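Local coordinates for protein insect group II chitinase (Ostrinia furnacalis, PDB 5Y2A) that probably hydrolyses beta-1,4 linkages of chitin through this second catalytic domain, a TIM barrel of glycoside hydrolase family 18, at residues A[243-248]-A[323-328]. Numbering follows the deposited sequence.
Sequences VGVPFY and FMARHK
Val-245 packs against Ala-325 and Lys-328. One residue earlier, Gly-244 is linked to Lys-328 through a water, which donates to Gly-244 O at 2.7 Å and accepts from Lys-328 NZ at 2.8 Å. The water gives a proton to the carbonyl and receives one from the ammonium, bridging the strand to the helix. Gly-244 O also takes a hydrogen bond from Thr-194 OG1, and two donors thus serve one buried carbonyl.

Val-245 lies closest in register, its CA 6.9 Å from that of Ala-325, and its side chain divides the contact. With CG1 anti to the backbone N (chi1 179°), that methyl approaches Ala-325 CB at 4.5 Å, while CG2 comes within 4.3 Å of Lys-328 CB. These separations indicate loose apolar packing. Its backbone is meanwhile bonded to Met-341 and Trp-343 of the neighbouring barrel strand.

At Pro-246, CD sits 4.5 Å from Lys-328 NZ. The lysine reaches this far because chi2 to chi4 are all near 180°, which extends the chain obliquely past the strand, from CB beside Val-245 to NZ near the proline ring.

The axes of strand 243-246 and helix segment 323-328 run antiparallel at 178° and 9.6 Å apart, the helix-outside-strand layer of a TIM barrel, with helix 322-334 leading into the parallel strand 339-343.

The buried ammonium has further partners in a salt bridge to Asp-320 OD2 and a hydrogen bond to Ala-209 O. The chemistry is therefore split: a few methyl and methylene groups meet loosely, while the single charge is compensated by carboxylate, carbonyl and water, an environment that would probably favour the protonated lysine.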
ATOM      1  N   VAL A 243       0.815  12.195 -24.676  1.00 13.73           N
ATOM      2  CA  VAL A 243      -0.417  11.875 -23.958  1.00 12.12           C
ATOM      3  C   VAL A 243      -0.318  10.466 -23.379  1.00 13.51           C
ATOM      4  O   VAL A 243      -0.230   9.483 -24.121  1.00 10.95           O
ATOM      5  CB  VAL A 243      -1.643  12.012 -24.872  1.00 15.05           C
ATOM      6  CG1 VAL A 243      -2.896  11.526 -24.158  1.00 14.49           C
ATOM      7  CG2 VAL A 243      -1.806  13.465 -25.306  1.00 15.84           C
ATOM      8  N   GLY A 244      -0.343  10.372 -22.052  1.00 13.59           N
ATOM      9  CA  GLY A 244      -0.274   9.078 -21.402  1.00 10.40           C
ATOM     10  C   GLY A 244      -1.560   8.284 -21.543  1.00 14.66           C
ATOM     11  O   GLY A 244      -2.667   8.826 -21.560  1.00 14.07           O
ATOM     12  N   VAL A 245      -1.397   6.970 -21.642  1.00 11.52           N
ATOM     13  CA  VAL A 245      -2.505   6.022 -21.726  1.00 13.13           C
ATOM     14  C   VAL A 245      -2.292   5.000 -20.616  1.00 11.35           C
ATOM     15  O   VAL A 245      -1.216   4.388 -20.551  1.00 11.80           O
ATOM     16  CB  VAL A 245      -2.556   5.339 -23.104  1.00 12.59           C
ATOM     17  CG1 VAL A 245      -3.709   4.334 -23.172  1.00 13.76           C
ATOM     18  CG2 VAL A 245      -2.646   6.368 -24.233  1.00 12.39           C
ATOM     19  N   PRO A 246      -3.269   4.773 -19.735  1.00 15.27           N
ATOM     20  CA  PRO A 246      -3.104   3.747 -18.694  1.00 12.21           C
ATOM     21  C   PRO A 246      -3.339   2.354 -19.270  1.00 12.97           C
ATOM     22  O   PRO A 246      -4.296   2.129 -20.015  1.00 11.20           O
ATOM     23  CB  PRO A 246      -4.182   4.114 -17.666  1.00 11.49           C
ATOM     24  CG  PRO A 246      -5.290   4.704 -18.525  1.00 12.70           C
ATOM     25  CD  PRO A 246      -4.575   5.451 -19.645  1.00 14.20           C
ATOM     26  N   PHE A 247      -2.454   1.417 -18.925  1.00 10.50           N
ATOM     27  CA  PHE A 247      -2.608   0.012 -19.284  1.00 10.33           C
ATOM     28  C   PHE A 247      -3.186  -0.806 -18.129  1.00 12.24           C
ATOM     29  O   PHE A 247      -2.935  -2.012 -18.023  1.00 11.65           O
ATOM     30  CB  PHE A 247      -1.264  -0.576 -19.735  1.00 11.76           C
ATOM     31  CG  PHE A 247      -0.806  -0.123 -21.118  1.00 11.33           C
ATOM     32  CD1 PHE A 247      -1.554   0.775 -21.870  1.00 11.42           C
ATOM     33  CD2 PHE A 247       0.379  -0.620 -21.660  1.00 13.90           C
ATOM     34  CE1 PHE A 247      -1.125   1.177 -23.144  1.00 13.66           C
ATOM     35  CE2 PHE A 247       0.823  -0.222 -22.928  1.00 11.38           C
ATOM     36  CZ  PHE A 247       0.065   0.672 -23.675  1.00 12.67           C
ATOM     37  N   TYR A 248      -3.976  -0.162 -17.268  1.00 13.09           N
ATOM     38  CA  TYR A 248      -4.524  -0.772 -16.065  1.00 13.39           C
ATOM     39  C   TYR A 248      -5.859  -0.108 -15.779  1.00 13.05           C
ATOM     40  O   TYR A 248      -6.184   0.943 -16.337  1.00 12.88           O
ATOM     41  CB  TYR A 248      -3.590  -0.595 -14.858  1.00 11.81           C
ATOM     42  CG  TYR A 248      -3.422   0.864 -14.516  1.00 12.93           C
ATOM     43  CD1 TYR A 248      -2.471   1.639 -15.169  1.00 13.55           C
ATOM     44  CD2 TYR A 248      -4.247   1.486 -13.577  1.00 13.38           C
ATOM     45  CE1 TYR A 248      -2.334   2.983 -14.897  1.00 14.82           C
ATOM     46  CE2 TYR A 248      -4.116   2.836 -13.297  1.00 13.42           C
ATOM     47  CZ  TYR A 248      -3.150   3.576 -13.963  1.00 15.78           C
ATOM     48  OH  TYR A 248      -2.995   4.915 -13.697  1.00 16.26           O
ATOM     49  N   PHE A 323      -9.902  -0.107 -28.345  1.00 18.84           N
ATOM     50  CA  PHE A 323     -10.571   0.955 -29.086  1.00 17.94           C
ATOM     51  C   PHE A 323     -10.257   2.325 -28.504  1.00 18.09           C
ATOM     52  O   PHE A 323     -10.063   3.288 -29.251  1.00 16.44           O
ATOM     53  CB  PHE A 323     -12.080   0.712 -29.110  1.00 19.24           C
ATOM     54  CG  PHE A 323     -12.484  -0.428 -29.988  1.00 19.41           C
ATOM     55  CD1 PHE A 323     -12.603  -0.256 -31.358  1.00 20.78           C
ATOM     56  CD2 PHE A 323     -12.714  -1.685 -29.450  1.00 23.27           C
ATOM     57  CE1 PHE A 323     -12.962  -1.312 -32.174  1.00 24.18           C
ATOM     58  CE2 PHE A 323     -13.073  -2.745 -30.260  1.00 25.21           C
ATOM     59  CZ  PHE A 323     -13.200  -2.556 -31.628  1.00 26.56           C
ATOM     60  N   MET A 324     -10.212   2.444 -27.177  1.00 16.92           N
ATOM     61  CA  MET A 324      -9.892   3.750 -26.614  1.00 13.49           C
ATOM     62  C   MET A 324      -8.406   4.062 -26.729  1.00 14.24           C
ATOM     63  O   MET A 324      -8.041   5.227 -26.939  1.00 16.65           O
ATOM     64  CB  MET A 324     -10.350   3.851 -25.157  1.00 15.95           C
ATOM     65  CG  MET A 324     -10.145   5.253 -24.569  1.00 15.55           C
ATOM     66  SD  MET A 324     -10.902   6.565 -25.568  1.00 18.92           S
ATOM     67  CE  MET A 324     -12.576   6.583 -24.910  1.00 16.93           C
ATOM     68  N   ALA A 325      -7.540   3.049 -26.609  1.00 15.04           N
ATOM     69  CA  ALA A 325      -6.121   3.261 -26.880  1.00 13.92           C
ATOM     70  C   ALA A 325      -5.909   3.743 -28.311  1.00 15.95           C
ATOM     71  O   ALA A 325      -5.126   4.669 -28.551  1.00 13.95           O
ATOM     72  CB  ALA A 325      -5.330   1.976 -26.619  1.00 14.22           C
ATOM     73  N   ARG A 326      -6.620   3.144 -29.270  1.00 14.78           N
ATOM     74  CA  ARG A 326      -6.540   3.615 -30.651  1.00 14.74           C
ATOM     75  C   ARG A 326      -7.017   5.055 -30.764  1.00 14.98           C
ATOM     76  O   ARG A 326      -6.347   5.900 -31.370  1.00 14.87           O
ATOM     77  CB  ARG A 326      -7.374   2.719 -31.567  1.00 15.18           C
ATOM     78  CG  ARG A 326      -7.243   3.071 -33.052  1.00 16.83           C
ATOM     79  CD  ARG A 326      -8.168   2.213 -33.913  1.00 18.52           C
ATOM     80  NE  ARG A 326      -9.572   2.558 -33.702  1.00 20.79           N
ATOM     81  CZ  ARG A 326     -10.599   1.901 -34.239  1.00 19.72           C
ATOM     82  NH1 ARG A 326     -10.387   0.854 -35.024  1.00 18.48           N
ATOM     83  NH2 ARG A 326     -11.841   2.295 -33.992  1.00 20.40           N
ATOM     84  N   HIS A 327      -8.177   5.359 -30.172  1.00 16.41           N
ATOM     85  CA  HIS A 327      -8.714   6.710 -30.286  1.00 15.64           C
ATOM     86  C   HIS A 327      -7.752   7.741 -29.716  1.00 15.71           C
ATOM     87  O   HIS A 327      -7.559   8.812 -30.301  1.00 13.36           O
ATOM     88  CB  HIS A 327     -10.060   6.829 -29.575  1.00 19.42           C
ATOM     89  CG  HIS A 327     -10.644   8.204 -29.659  1.00 20.42           C
ATOM     90  ND1 HIS A 327     -11.266   8.676 -30.794  1.00 22.85           N
ATOM     91  CD2 HIS A 327     -10.650   9.230 -28.774  1.00 21.88           C
ATOM     92  CE1 HIS A 327     -11.659   9.921 -30.594  1.00 24.68           C
ATOM     93  NE2 HIS A 327     -11.292  10.284 -29.379  1.00 23.39           N
ATOM     94  N   LYS A 328      -7.153   7.449 -28.559  1.00 15.26           N
ATOM     95  CA  LYS A 328      -6.270   8.431 -27.946  1.00 13.80           C
ATOM     96  C   LYS A 328      -5.020   8.649 -28.784  1.00 13.66           C
ATOM     97  O   LYS A 328      -4.521   9.781 -28.874  1.00 14.96           O
ATOM     98  CB  LYS A 328      -5.937   7.999 -26.519  1.00 12.74           C
ATOM     99  CG  LYS A 328      -7.140   8.158 -25.597  1.00 13.59           C
ATOM    100  CD  LYS A 328      -6.861   7.686 -24.174  1.00 16.25           C
ATOM    101  CE  LYS A 328      -8.057   8.011 -23.268  1.00 12.35           C
ATOM    102  NZ  LYS A 328      -7.841   7.554 -21.861  1.00 13.84           N
TER
HETATM  103  O   HOH W   1      -5.333   8.685 -21.152  1.00 12.33           O